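Local coordinates for protein putative glucose-6-phosphate 1-epimerase (Salmonella typhimurium, PDB 2HTA) that probably interconverts the alpha and beta anomers of glucose 6-phosphate and related hexose 6-phosphates, as a mutarotase of the aldose 1-epimerase family, at residues S34-D39 / L43-H48. Numbering follows the deposited sequence.
Sequences SRRQLD and LIVVDH
Antiparallel pairing of Ser34-Arg36 with Leu43-Val45 joins strands 34-38 and 43-48, the arms of a beta hairpin in the N-terminal five-stranded sheet, at the periphery of the chain and away from the probable active site. Ser34 and Val45 form one hydrogen-bonded pair. Ser34 N gives to Val45 O at 3.1 Å, and Val45 N returns a nearly straight bond to Ser34 O. Arg36 and Leu43 form the second such pair, with Leu43 N to Arg36 O at 2.8 Å and Arg36 N bonded in return to Leu43 O. The Leu43 amide sits above the carbonyl plane of Arg36 rather than on a lone pair. Between them lies the non-hydrogen-bonded pair Arg35 and Ile44, where Arg35 CA comes within 3.2 Å of Leu43 O in a CA-H...O contact.

On the face bearing Ser34, Arg36, Leu43 and Val45, the arginine chain runs extended across the valine at about a right angle. Its CG and CD rest on Val45 CG2. Val45 CG1 lies under one face of the guanidinium, toward the rim, 3.7 Å from Arg36 NH2. The edge of the group is held by polar partners. The serine hydroxyl, set between its own N and carbonyl carbon (chi1 62°), accepts from Arg36 NE almost in the guanidinium plane, with NE to Ser34 OG 2.8 Å. One water joins Ser34 OG, Arg36 NH2 and Val45 O. A second links Arg36 NH2 to Asp47 OD2, 4.6 Å apart and too far for a direct salt bridge. NH1 makes weak hydrogen bonds to Phe21 O and Leu23 O. Together these should limit guanidinium rotation. Nearer the turn, Leu38 CB packs on Leu43 CD1 at 3.9 Å.

Helix 14-22 covers this face, with Ile20 on Leu43 and Val45. Arg35 starts on the other face, but its end leads off to salt bridges with Glu27 and Asp42. Ile44 there meets Leu132 of strand 130-137. Strands 27-28 and 51-56 flank the hairpin.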
# COMPACT_ATOMS: atom_id res chain seq x y z
N SER A 34 11.45 12.29 12.21
CA SER A 34 12.80 11.84 12.49
C SER A 34 13.17 10.76 11.51
O SER A 34 12.29 10.11 10.96
CB SER A 34 12.90 11.29 13.93
OG SER A 34 12.06 10.12 14.12
N ARG A 35 14.47 10.63 11.25
CA ARG A 35 15.00 9.42 10.64
C ARG A 35 15.55 8.40 11.67
O ARG A 35 16.25 8.77 12.65
CB ARG A 35 16.10 9.71 9.62
CG ARG A 35 16.74 8.35 9.17
CD ARG A 35 17.72 8.43 8.05
NE ARG A 35 18.97 9.15 8.34
CZ ARG A 35 20.15 8.61 8.67
NH1 ARG A 35 20.31 7.30 8.85
NH2 ARG A 35 21.18 9.44 8.86
N ARG A 36 15.21 7.13 11.47
CA ARG A 36 15.65 6.05 12.35
C ARG A 36 16.08 4.94 11.42
O ARG A 36 16.01 5.09 10.19
CB ARG A 36 14.50 5.61 13.26
CG ARG A 36 13.76 6.84 13.82
CD ARG A 36 12.94 6.53 15.07
NE ARG A 36 12.05 7.64 15.41
CZ ARG A 36 11.21 7.58 16.43
NH1 ARG A 36 11.25 6.51 17.21
NH2 ARG A 36 10.36 8.60 16.69
N GLN A 37 16.53 3.82 11.99
CA GLN A 37 17.00 2.73 11.17
C GLN A 37 16.61 1.42 11.75
O GLN A 37 16.75 1.20 12.94
CB GLN A 37 18.54 2.80 10.95
CG GLN A 37 19.06 1.76 9.90
CD GLN A 37 20.57 1.82 9.67
OE1 GLN A 37 21.23 2.78 10.09
NE2 GLN A 37 21.12 0.81 8.99
N LEU A 38 16.09 0.53 10.91
CA LEU A 38 15.81 -0.82 11.36
C LEU A 38 16.54 -1.80 10.42
O LEU A 38 16.33 -1.80 9.19
CB LEU A 38 14.33 -1.10 11.37
CG LEU A 38 13.84 -2.38 12.09
CD1 LEU A 38 14.35 -2.55 13.56
CD2 LEU A 38 12.38 -2.42 12.02
N ASP A 39 17.45 -2.59 11.00
CA ASP A 39 18.34 -3.47 10.20
C ASP A 39 18.99 -2.67 9.07
O ASP A 39 19.69 -1.68 9.35
CB ASP A 39 17.56 -4.69 9.73
CG ASP A 39 18.47 -5.89 9.40
OD1 ASP A 39 19.71 -5.75 9.48
OD2 ASP A 39 17.95 -6.98 9.00
N LEU A 43 14.34 4.65 7.99
CA LEU A 43 12.89 4.90 8.16
C LEU A 43 12.64 6.39 8.48
O LEU A 43 13.45 7.01 9.16
CB LEU A 43 12.29 4.08 9.33
CG LEU A 43 12.63 2.59 9.29
CD1 LEU A 43 11.93 1.81 10.41
CD2 LEU A 43 12.21 1.99 7.91
N ILE A 44 11.54 6.93 7.98
CA ILE A 44 11.06 8.25 8.35
C ILE A 44 9.84 8.05 9.24
O ILE A 44 8.85 7.42 8.86
CB ILE A 44 10.69 9.10 7.10
CG1 ILE A 44 11.88 9.18 6.09
CG2 ILE A 44 10.13 10.46 7.57
CD1 ILE A 44 13.16 9.91 6.64
N VAL A 45 9.92 8.58 10.46
CA VAL A 45 8.93 8.32 11.46
C VAL A 45 8.23 9.64 11.85
O VAL A 45 8.90 10.61 12.18
CB VAL A 45 9.53 7.63 12.73
CG1 VAL A 45 8.45 7.45 13.77
CG2 VAL A 45 10.21 6.26 12.38
N VAL A 46 6.91 9.64 11.76
CA VAL A 46 6.07 10.77 12.11
C VAL A 46 5.49 10.46 13.50
O VAL A 46 4.71 9.53 13.70
CB VAL A 46 4.87 10.93 11.10
CG1 VAL A 46 3.90 12.09 11.55
CG2 VAL A 46 5.36 11.17 9.66
N ASP A 47 5.87 11.26 14.49
CA ASP A 47 5.28 11.08 15.80
C ASP A 47 4.69 12.46 16.14
O ASP A 47 5.39 13.35 16.66
CB ASP A 47 6.39 10.68 16.78
CG ASP A 47 5.86 10.43 18.20
OD1 ASP A 47 4.70 10.78 18.53
OD2 ASP A 47 6.64 9.89 19.03
N HIS A 48 3.42 12.66 15.76
CA HIS A 48 2.78 13.97 15.83
C HIS A 48 1.63 13.81 16.81
O HIS A 48 1.10 12.71 16.97
CB HIS A 48 2.28 14.26 14.39
CG HIS A 48 1.50 15.53 14.22
ND1 HIS A 48 0.16 15.64 14.55
CD2 HIS A 48 1.84 16.70 13.65
CE1 HIS A 48 -0.27 16.84 14.21
NE2 HIS A 48 0.74 17.51 13.68
O HOH W 1 9.65 11.05 14.87
O HOH W 2 8.70 8.10 18.85